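Local coordinates for protein beta sliding clamp (PDB 6DJ8) that probably encircles DNA as a ring-shaped head-to-tail homodimer and tethers DNA polymerases and other proteins to it for processive replication, at residues 67-72 and 251-256; 27-32 and 56-61; 21-26 and 89-94; 155-160 and 230-235. One frame throughout, in Å; residues are numbered along the deposited sequence.

How the interactions relate
One contact between two domains and three within them illustrate how a processivity ring is built. Along the chain, interaction 3 (21-26 with 89-94) spans interaction 2 (27-32 with 56-61); both belong to the N-terminal domain and share helix 19-29. Interaction 1 joins strands 64-70 and 254-259, bringing the N-terminal and central domains into one antiparallel sheet, and it spans interaction 4, within the central domain. The centre of interaction 1 lies about 13 Å from that of interaction 2, 15 Å from interaction 3 and 16 Å from interaction 4, and it touches all three. Interactions 3 and 4, about 24 Å apart between centres, do not touch. Helix 19-29 thus links the domain seam to the helix that meets the second subunit.

Interaction 1: residues 67-72 and 251-256; sequences STISIV and FDNYKI
N253 meets T68 with both its backbone and its amide, and this is the tight part of the contact. Its ND2 donates to T68 O at 2.9 Å in a nearly straight bond (165°), with that oxygen almost exactly in the plane of the N253 amide. In the other direction T68 N gives a more bent bond (139°) to N253 O, 3.2 Å long. The same N253 O receives a CA-H...O contact from S67 CA, also 3.2 Å. These bonds close a seam between domains: strand 64-70 of the N-terminal domain runs antiparallel to strand 254-259 of the central domain in one continuous sheet, and N253 sits in the type II' turn from F251 to Y254 that opens the second strand. S67 and Y254 form a non-hydrogen-bonded pair with side chains on the same face, S67 CB lying obliquely against the ring at 3.5 Å from Y254 CD1. Helix 19-29 borders this buried face, E25 accepting from N253 ND2 and bonding Y254 OH, which K28 NZ also reaches. On the partly exposed side the fit is looser: T68 CG2 merely brushes N253 CB at 3.8 Å, the two side chains crossing obliquely.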
# COMPACT_ATOMS: atom_id res chain seq x y z
N SER A 67 -10.03 -17.26 21.55
CA SER A 67 -9.62 -18.35 20.69
C SER A 67 -8.76 -19.32 21.48
O SER A 67 -8.15 -18.96 22.49
CB SER A 67 -8.84 -17.88 19.46
OG SER A 67 -7.56 -17.38 19.83
N THR A 68 -8.69 -20.56 21.01
CA THR A 68 -7.94 -21.60 21.69
C THR A 68 -7.15 -22.41 20.68
O THR A 68 -7.65 -22.71 19.59
CB THR A 68 -8.88 -22.51 22.50
OG1 THR A 68 -8.11 -23.54 23.14
CG2 THR A 68 -9.90 -23.16 21.59
N ILE A 69 -5.91 -22.75 21.05
CA ILE A 69 -5.05 -23.60 20.24
C ILE A 69 -4.33 -24.57 21.16
O ILE A 69 -4.16 -24.32 22.35
CB ILE A 69 -4.02 -22.79 19.43
CG1 ILE A 69 -3.11 -22.00 20.38
CG2 ILE A 69 -4.71 -21.89 18.42
CD1 ILE A 69 -1.92 -21.32 19.66
N SER A 70 -3.89 -25.68 20.58
CA SER A 70 -3.20 -26.71 21.34
C SER A 70 -1.74 -26.32 21.52
O SER A 70 -1.11 -25.80 20.61
CB SER A 70 -3.30 -28.05 20.62
OG SER A 70 -4.64 -28.52 20.67
N ILE A 71 -1.21 -26.57 22.72
CA ILE A 71 0.17 -26.28 23.07
C ILE A 71 0.69 -27.41 23.95
O ILE A 71 -0.06 -28.30 24.37
CB ILE A 71 0.32 -24.94 23.82
CG1 ILE A 71 -0.57 -24.99 25.07
CG2 ILE A 71 0.03 -23.76 22.90
CD1 ILE A 71 -0.39 -23.86 26.02
N VAL A 72 1.97 -27.32 24.29
CA VAL A 72 2.60 -28.17 25.29
C VAL A 72 3.00 -27.27 26.45
O VAL A 72 3.57 -26.19 26.24
CB VAL A 72 3.81 -28.92 24.70
CG1 VAL A 72 4.60 -29.63 25.81
CG2 VAL A 72 3.35 -29.89 23.63
N PHE A 251 -17.83 -20.78 16.68
CA PHE A 251 -17.49 -21.58 15.51
C PHE A 251 -16.01 -21.90 15.57
O PHE A 251 -15.22 -21.07 16.02
CB PHE A 251 -17.80 -20.84 14.20
CG PHE A 251 -17.02 -19.57 14.01
CD1 PHE A 251 -17.48 -18.38 14.56
CD2 PHE A 251 -15.85 -19.55 13.27
CE1 PHE A 251 -16.77 -17.20 14.39
CE2 PHE A 251 -15.14 -18.36 13.09
CZ PHE A 251 -15.61 -17.19 13.64
N ASP A 252 -15.66 -23.09 15.08
CA ASP A 252 -14.30 -23.61 15.12
C ASP A 252 -13.69 -23.41 16.50
O ASP A 252 -14.28 -23.82 17.50
CB ASP A 252 -13.47 -22.97 14.03
CG ASP A 252 -13.95 -23.37 12.63
OD1 ASP A 252 -14.27 -24.56 12.43
OD2 ASP A 252 -14.02 -22.50 11.75
N ASN A 253 -12.55 -22.73 16.60
CA ASN A 253 -11.92 -22.55 17.90
C ASN A 253 -12.15 -21.15 18.47
O ASN A 253 -11.34 -20.67 19.27
CB ASN A 253 -10.42 -22.87 17.82
CG ASN A 253 -9.68 -22.07 16.75
OD1 ASN A 253 -10.21 -21.80 15.67
ND2 ASN A 253 -8.45 -21.69 17.05
N TYR A 254 -13.26 -20.50 18.10
CA TYR A 254 -13.53 -19.12 18.46
C TYR A 254 -14.84 -18.96 19.23
O TYR A 254 -15.80 -19.72 19.05
CB TYR A 254 -13.58 -18.22 17.21
CG TYR A 254 -12.33 -18.29 16.37
CD1 TYR A 254 -11.16 -17.67 16.79
CD2 TYR A 254 -12.32 -18.97 15.16
CE1 TYR A 254 -10.00 -17.73 16.03
CE2 TYR A 254 -11.18 -19.03 14.39
CZ TYR A 254 -10.02 -18.42 14.83
OH TYR A 254 -8.88 -18.51 14.07
N LYS A 255 -14.85 -17.98 20.13
CA LYS A 255 -16.05 -17.50 20.80
C LYS A 255 -15.94 -15.99 20.82
O LYS A 255 -14.87 -15.45 21.09
CB LYS A 255 -16.19 -18.06 22.22
CG LYS A 255 -16.16 -19.58 22.31
CD LYS A 255 -16.25 -20.04 23.76
CE LYS A 255 -16.41 -21.55 23.86
NZ LYS A 255 -16.36 -22.02 25.28
N ILE A 256 -17.02 -15.32 20.44
CA ILE A 256 -17.04 -13.87 20.33
C ILE A 256 -18.38 -13.38 20.85
O ILE A 256 -19.41 -14.02 20.62
CB ILE A 256 -16.83 -13.40 18.87
CG1 ILE A 256 -15.90 -14.36 18.13
CG2 ILE A 256 -16.25 -11.98 18.82
CD1 ILE A 256 -15.79 -14.06 16.69

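Interaction 2: residues 27-32 and 56-61; sequences EKAKGI and IKSTDR
S58 reaches from the sheet to A29, near the C-terminal end of helix 19-29, and binds its main-chain oxygen. This is the helix-on-sheet packing of a DNA-processivity domain, in which the helices of the completed ring face the central hole and the sheets form its outer layer; here the end of one helix lies over strand 53-59. S58 OG donates to A29 O at 2.7 Å, approaching from above the carbonyl plane, with a C=O...O angle of 120°. S58 CB rests 3.3 Å from the same A29 O. Closer to the start of the strand the contact becomes purely apolar, A29 CB meeting I56 CG2 at 3.8 Å.

I32, three residues on from A29, adds a second point of contact. Its CB already faces the strand, and a chi1 of 55°, which holds CG1 between the backbone N and the carbonyl carbon, directs CG1 and CD1 toward S58. I32 CG1 comes to 3.7 Å from S58 OG, on which the terminal CD1 also lies. I32 CD1 then extends along the strand to T59 CA, 3.9 Å away. The serine hydroxyl is therefore bonded to A29 O and bordered by isoleucine carbons. F227 of the central domain also touches I32, so this corner adjoins the next domain; D60 contributes a salt bridge through OD2 to K223 there. As the strand ends, T59 OG1 accepts from R61 N in an ST turn, while D60 CB is left 3.3 Å from I32 O.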
# COMPACT_ATOMS: atom_id res chain seq x y z
N GLU A 27 -2.74 -12.41 15.05
CA GLU A 27 -3.17 -11.46 14.03
C GLU A 27 -4.69 -11.29 14.06
O GLU A 27 -5.19 -10.17 14.01
CB GLU A 27 -2.70 -11.95 12.65
CG GLU A 27 -2.86 -10.95 11.51
CD GLU A 27 -4.24 -11.02 10.88
OE1 GLU A 27 -4.90 -12.09 11.00
OE2 GLU A 27 -4.68 -10.02 10.29
N LYS A 28 -5.42 -12.40 14.19
CA LYS A 28 -6.87 -12.33 14.28
C LYS A 28 -7.31 -11.60 15.53
O LYS A 28 -8.09 -10.65 15.46
CB LYS A 28 -7.46 -13.75 14.25
CG LYS A 28 -7.37 -14.41 12.88
CD LYS A 28 -7.69 -15.89 12.97
CE LYS A 28 -7.51 -16.57 11.62
NZ LYS A 28 -8.04 -17.97 11.62
N ALA A 29 -6.78 -12.01 16.70
CA ALA A 29 -7.25 -11.46 17.97
C ALA A 29 -7.01 -9.95 18.04
O ALA A 29 -7.86 -9.20 18.54
CB ALA A 29 -6.56 -12.15 19.15
N LYS A 30 -5.88 -9.49 17.53
CA LYS A 30 -5.58 -8.07 17.66
C LYS A 30 -6.35 -7.24 16.66
O LYS A 30 -6.26 -6.01 16.70
CB LYS A 30 -4.07 -7.83 17.54
CG LYS A 30 -3.55 -7.67 16.14
CD LYS A 30 -2.01 -7.69 16.14
CE LYS A 30 -1.44 -6.59 15.25
NZ LYS A 30 -1.96 -6.64 13.86
N GLY A 31 -7.14 -7.87 15.79
CA GLY A 31 -7.91 -7.12 14.82
C GLY A 31 -8.84 -6.10 15.44
O GLY A 31 -9.07 -5.05 14.86
N ILE A 32 -9.33 -6.37 16.66
CA ILE A 32 -10.27 -5.44 17.30
C ILE A 32 -9.57 -4.51 18.28
O ILE A 32 -10.24 -3.71 18.95
CB ILE A 32 -11.41 -6.19 18.00
CG1 ILE A 32 -10.84 -7.21 19.00
CG2 ILE A 32 -12.30 -6.87 16.95
CD1 ILE A 32 -11.90 -7.80 19.92
N ILE A 56 -6.39 -17.31 24.02
CA ILE A 56 -6.05 -15.94 23.67
C ILE A 56 -7.32 -15.11 23.73
O ILE A 56 -8.33 -15.46 23.11
CB ILE A 56 -5.40 -15.87 22.28
CG1 ILE A 56 -4.06 -16.62 22.28
CG2 ILE A 56 -5.19 -14.42 21.83
CD1 ILE A 56 -3.58 -16.95 20.90
N LYS A 57 -7.28 -14.03 24.51
CA LYS A 57 -8.43 -13.14 24.64
C LYS A 57 -8.04 -11.73 24.23
O LYS A 57 -6.92 -11.27 24.50
CB LYS A 57 -8.99 -13.12 26.07
CG LYS A 57 -9.65 -14.43 26.50
CD LYS A 57 -10.17 -14.31 27.95
CE LYS A 57 -10.47 -15.66 28.57
NZ LYS A 57 -10.95 -15.56 30.00
N SER A 58 -8.97 -11.04 23.57
CA SER A 58 -8.81 -9.63 23.26
C SER A 58 -10.17 -8.97 23.39
O SER A 58 -11.20 -9.63 23.34
CB SER A 58 -8.23 -9.41 21.86
OG SER A 58 -9.12 -9.89 20.87
N THR A 59 -10.16 -7.66 23.60
CA THR A 59 -11.42 -6.94 23.65
C THR A 59 -11.18 -5.49 23.25
O THR A 59 -10.07 -4.98 23.39
CB THR A 59 -12.07 -6.98 25.03
OG1 THR A 59 -13.32 -6.26 25.01
CG2 THR A 59 -11.13 -6.34 26.08
N ASP A 60 -12.22 -4.85 22.71
CA ASP A 60 -12.23 -3.40 22.59
C ASP A 60 -13.15 -2.77 23.63
O ASP A 60 -13.50 -1.60 23.53
CB ASP A 60 -12.60 -2.98 21.16
CG ASP A 60 -14.05 -3.30 20.79
OD1 ASP A 60 -14.85 -3.75 21.64
OD2 ASP A 60 -14.38 -3.12 19.59
N ARG A 61 -13.51 -3.56 24.65
CA ARG A 61 -14.39 -3.25 25.78
C ARG A 61 -15.86 -3.35 25.35
O ARG A 61 -16.74 -3.14 26.18
CB ARG A 61 -14.06 -1.89 26.42
CG ARG A 61 -12.53 -1.73 26.68
CD ARG A 61 -12.18 -0.50 27.48
NE ARG A 61 -12.62 -0.62 28.87
CZ ARG A 61 -12.46 0.32 29.79
NH1 ARG A 61 -12.90 0.12 31.03
NH2 ARG A 61 -11.84 1.46 29.49

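Interaction 3: residues 21-26 and 89-94; sequences QIMNEI and AVKAFN
V90 of helix 83-92 packs with both its branches against I22, M23 and I26 of helix 19-29. The apolar contacts come first. V90 CG1 lies 3.5 Å from M23 CB, tighter than usual carbon-carbon contact, and the two side chains slide past each other in opposite directions. The same V90 CG1 meets I22 CG2 at 3.9 Å, in a crossing at about a right angle. The other branch, V90 CG2, reaches tip to tip for I26 CD1, again 3.9 Å away. I22, M23 and I26, within about one helical turn, thus share the two branches of a single valine.

A second group of contacts belongs to the end of the methionine. M23 leaves its helix with CG anti to the backbone N (chi1 -177°) and stays extended through CG-SD, which carries the sulfur over to K91; M23 SD lies 3.8 Å from K91 CG. A bend in the last torsion (chi3 -42°) then turns the methyl toward the end of the opposing helix. There M23 CE touches N94 CB at 3.5 Å and V90 O at 3.4 Å.

No hydrogen bond joins the two segments, but N94 OD1 and A92 O are bonded by R293 of the second subunit, whose Y297 packs on A89 and A92. Helix 83-92 therefore has helix 19-29 at one flank and the subunit interface at another, with A89 and F93 resting on strand 126-130, while I22 and E25 bear on strands 53-59 and 64-70.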
# COMPACT_ATOMS: atom_id res chain seq x y z
N GLN A 21 0.89 -21.06 13.67
CA GLN A 21 -0.47 -21.06 14.23
C GLN A 21 -0.66 -19.89 15.18
O GLN A 21 -1.62 -19.12 15.04
CB GLN A 21 -0.76 -22.37 14.95
CG GLN A 21 -2.19 -22.46 15.48
CD GLN A 21 -2.48 -23.80 16.11
OE1 GLN A 21 -1.55 -24.48 16.56
NE2 GLN A 21 -3.75 -24.19 16.14
N ILE A 22 0.25 -19.72 16.14
CA ILE A 22 0.02 -18.64 17.09
C ILE A 22 0.16 -17.29 16.39
O ILE A 22 -0.49 -16.31 16.78
CB ILE A 22 0.93 -18.75 18.32
CG1 ILE A 22 0.40 -17.82 19.42
CG2 ILE A 22 2.40 -18.47 17.92
CD1 ILE A 22 1.18 -17.80 20.70
N MET A 23 0.97 -17.21 15.33
CA MET A 23 1.03 -15.97 14.56
C MET A 23 -0.34 -15.62 13.97
O MET A 23 -0.82 -14.48 14.08
CB MET A 23 2.08 -16.07 13.43
CG MET A 23 2.25 -14.79 12.65
SD MET A 23 3.48 -14.93 11.34
CE MET A 23 4.77 -15.87 12.21
N ASN A 24 -0.99 -16.60 13.34
CA ASN A 24 -2.30 -16.34 12.75
C ASN A 24 -3.33 -15.94 13.81
O ASN A 24 -4.11 -15.00 13.60
CB ASN A 24 -2.79 -17.57 11.99
CG ASN A 24 -1.99 -17.82 10.72
OD1 ASN A 24 -1.36 -16.91 10.17
ND2 ASN A 24 -2.01 -19.07 10.25
N GLU A 25 -3.33 -16.63 14.95
CA GLU A 25 -4.34 -16.34 15.97
C GLU A 25 -4.11 -14.99 16.61
O GLU A 25 -5.06 -14.29 16.96
CB GLU A 25 -4.36 -17.44 17.03
CG GLU A 25 -4.67 -18.83 16.51
CD GLU A 25 -6.05 -18.98 15.84
OE1 GLU A 25 -6.85 -18.01 15.81
OE2 GLU A 25 -6.34 -20.09 15.37
N ILE A 26 -2.84 -14.59 16.80
CA ILE A 26 -2.58 -13.26 17.33
C ILE A 26 -3.04 -12.20 16.33
O ILE A 26 -3.61 -11.17 16.71
CB ILE A 26 -1.09 -13.07 17.66
CG1 ILE A 26 -0.66 -13.90 18.86
CG2 ILE A 26 -0.81 -11.62 17.96
CD1 ILE A 26 0.89 -14.04 18.90
N ALA A 89 7.12 -10.24 17.79
CA ALA A 89 8.01 -11.29 18.28
C ALA A 89 7.82 -12.57 17.49
O ALA A 89 8.78 -13.19 17.03
CB ALA A 89 7.77 -11.52 19.77
N VAL A 90 6.57 -12.99 17.33
CA VAL A 90 6.29 -14.24 16.65
C VAL A 90 6.63 -14.14 15.15
O VAL A 90 7.10 -15.10 14.54
CB VAL A 90 4.82 -14.63 16.92
CG1 VAL A 90 4.37 -15.73 16.01
CG2 VAL A 90 4.66 -14.99 18.42
N LYS A 91 6.38 -12.98 14.53
CA LYS A 91 6.84 -12.78 13.16
C LYS A 91 8.36 -12.84 13.10
O LYS A 91 8.95 -13.41 12.16
CB LYS A 91 6.36 -11.44 12.61
CG LYS A 91 5.00 -11.50 11.91
CD LYS A 91 4.59 -10.18 11.25
CE LYS A 91 5.29 -9.93 9.89
NZ LYS A 91 6.76 -9.71 9.92
N ALA A 92 9.02 -12.25 14.10
CA ALA A 92 10.48 -12.25 14.11
C ALA A 92 11.01 -13.67 14.09
O ALA A 92 12.03 -13.94 13.45
CB ALA A 92 10.98 -11.49 15.34
N PHE A 93 10.30 -14.60 14.73
CA PHE A 93 10.72 -15.99 14.82
C PHE A 93 9.96 -16.91 13.85
O PHE A 93 9.93 -18.13 14.07
CB PHE A 93 10.59 -16.47 16.27
CG PHE A 93 11.85 -16.24 17.10
CD1 PHE A 93 12.90 -15.47 16.61
CD2 PHE A 93 11.99 -16.81 18.36
CE1 PHE A 93 14.07 -15.27 17.36
CE2 PHE A 93 13.16 -16.62 19.12
CZ PHE A 93 14.20 -15.85 18.62
N ASN A 94 9.38 -16.38 12.78
CA ASN A 94 8.63 -17.25 11.87
C ASN A 94 9.50 -18.30 11.18
O ASN A 94 8.95 -19.24 10.60
CB ASN A 94 7.89 -16.40 10.82
CG ASN A 94 8.81 -15.60 9.96
OD1 ASN A 94 9.76 -16.11 9.41
ND2 ASN A 94 8.54 -14.30 9.88

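Interaction 4: residues 155-160 and 230-235; sequences IKQKSF and HLMSGE
Q157 and M232 are brought together as both chains leave the backbone with CG anti to the carbonyl carbon. From a chi1 of -84° Q157 runs on extended, and its carboxamide reaches the loop after helix 223-231; M232 is straight only through chi2 and bends at its last torsion (35°), coming back toward the helix that Q157 begins. The setting is a strand-to-helix junction of the central domain, where strand 151-156 passes into helix 157-167 beside the loop leading to strand 237-242.

Q157 OE1 is gripped by two donors from one face of its amide plane, both lying above that plane. G234 N donates to Q157 OE1 at 3.2 Å with an angle of 157°. The hydroxyl S233 OG donates to the same Q157 OE1, also at 3.2 Å. In turn S233 OG accepts from E235 N at 3.2 Å, an ST turn. The rotation of the carboxamide is further fixed through NE2, which bonds D252 OD2 and M237 O.

Next to these polar bonds lies a Met-aromatic contact. M232 and F160 cross at about a right angle, M232 SD lying 4.7 Å from the centroid of the F160 ring and 67° off its normal. M232 SD touches F160 CD2 at 3.5 Å, and F251 packs against M232 from strand 246-251. The methyl beyond it is placed less surely, since its contact with the Q157 backbone is improbably short.

Beside the exposed K158 a water bridges the two segments, accepting from K158 N at 2.7 Å and donating to G234 O at 2.8 Å.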
# COMPACT_ATOMS: atom_id res chain seq x y z
N ILE A 155 -25.91 -22.17 11.49
CA ILE A 155 -25.98 -22.04 10.05
C ILE A 155 -24.60 -22.29 9.47
O ILE A 155 -23.59 -22.30 10.17
CB ILE A 155 -26.48 -20.66 9.59
CG1 ILE A 155 -25.54 -19.56 10.08
CG2 ILE A 155 -27.88 -20.40 10.10
CD1 ILE A 155 -25.93 -18.18 9.56
N LYS A 156 -24.57 -22.52 8.16
CA LYS A 156 -23.31 -22.81 7.52
C LYS A 156 -22.46 -21.55 7.50
O LYS A 156 -22.95 -20.43 7.31
CB LYS A 156 -23.56 -23.32 6.09
N GLN A 157 -21.18 -21.73 7.79
CA GLN A 157 -20.28 -20.59 7.77
C GLN A 157 -20.31 -19.91 6.41
O GLN A 157 -20.39 -18.68 6.33
CB GLN A 157 -18.87 -21.06 8.11
CG GLN A 157 -18.62 -21.16 9.59
CD GLN A 157 -17.18 -21.46 9.88
OE1 GLN A 157 -16.29 -20.84 9.32
NE2 GLN A 157 -16.94 -22.43 10.75
N LYS A 158 -20.27 -20.70 5.33
CA LYS A 158 -20.26 -20.13 3.98
C LYS A 158 -21.46 -19.22 3.76
O LYS A 158 -21.32 -18.11 3.21
CB LYS A 158 -20.23 -21.27 2.96
CG LYS A 158 -20.37 -20.82 1.52
CD LYS A 158 -19.87 -21.90 0.56
CE LYS A 158 -20.57 -21.85 -0.79
NZ LYS A 158 -22.01 -22.22 -0.69
N SER A 159 -22.65 -19.63 4.19
CA SER A 159 -23.83 -18.79 4.02
C SER A 159 -23.70 -17.51 4.84
O SER A 159 -23.96 -16.41 4.34
CB SER A 159 -25.09 -19.57 4.40
OG SER A 159 -25.12 -20.78 3.67
N PHE A 160 -23.30 -17.64 6.11
CA PHE A 160 -23.18 -16.48 6.99
C PHE A 160 -22.20 -15.46 6.43
O PHE A 160 -22.42 -14.25 6.53
CB PHE A 160 -22.74 -16.92 8.38
CG PHE A 160 -22.84 -15.86 9.44
CD1 PHE A 160 -23.79 -14.86 9.35
CD2 PHE A 160 -22.01 -15.88 10.54
CE1 PHE A 160 -23.89 -13.89 10.34
CE2 PHE A 160 -22.11 -14.92 11.53
CZ PHE A 160 -23.06 -13.92 11.43
N HIS A 230 -13.41 -11.82 8.55
CA HIS A 230 -12.00 -12.19 8.54
C HIS A 230 -11.74 -13.50 9.29
O HIS A 230 -10.73 -14.17 9.02
CB HIS A 230 -11.17 -11.05 9.15
CG HIS A 230 -9.70 -11.34 9.25
ND1 HIS A 230 -8.96 -11.87 8.21
CD2 HIS A 230 -8.83 -11.19 10.28
CE1 HIS A 230 -7.71 -12.02 8.59
NE2 HIS A 230 -7.60 -11.61 9.84
N LEU A 231 -12.61 -13.89 10.23
CA LEU A 231 -12.35 -15.08 11.05
C LEU A 231 -12.91 -16.36 10.45
O LEU A 231 -12.31 -17.43 10.63
CB LEU A 231 -12.96 -14.91 12.44
CG LEU A 231 -12.48 -13.73 13.28
CD1 LEU A 231 -13.23 -13.70 14.57
CD2 LEU A 231 -11.01 -13.90 13.58
N MET A 232 -14.02 -16.29 9.75
CA MET A 232 -14.73 -17.50 9.36
C MET A 232 -14.12 -18.12 8.12
O MET A 232 -14.01 -17.48 7.07
CB MET A 232 -16.21 -17.20 9.15
CG MET A 232 -16.97 -17.22 10.45
SD MET A 232 -18.69 -16.85 10.17
CE MET A 232 -18.89 -17.62 8.63
N SER A 233 -13.76 -19.40 8.24
CA SER A 233 -13.14 -20.13 7.15
C SER A 233 -14.09 -20.34 5.98
O SER A 233 -13.64 -20.40 4.83
CB SER A 233 -12.64 -21.48 7.67
OG SER A 233 -13.72 -22.31 8.05
N GLY A 234 -15.39 -20.44 6.24
CA GLY A 234 -16.34 -20.78 5.20
C GLY A 234 -16.70 -22.25 5.16
O GLY A 234 -17.62 -22.62 4.41
N GLU A 235 -15.99 -23.08 5.91
CA GLU A 235 -16.28 -24.50 6.04
C GLU A 235 -16.77 -24.78 7.45
O GLU A 235 -16.23 -24.25 8.42
CB GLU A 235 -15.04 -25.34 5.74
CG GLU A 235 -15.07 -26.73 6.37
CD GLU A 235 -13.85 -27.56 6.00
OE1 GLU A 235 -13.03 -27.07 5.19
OE2 GLU A 235 -13.71 -28.69 6.52
O HOH W 1 -20.02 -23.32 5.67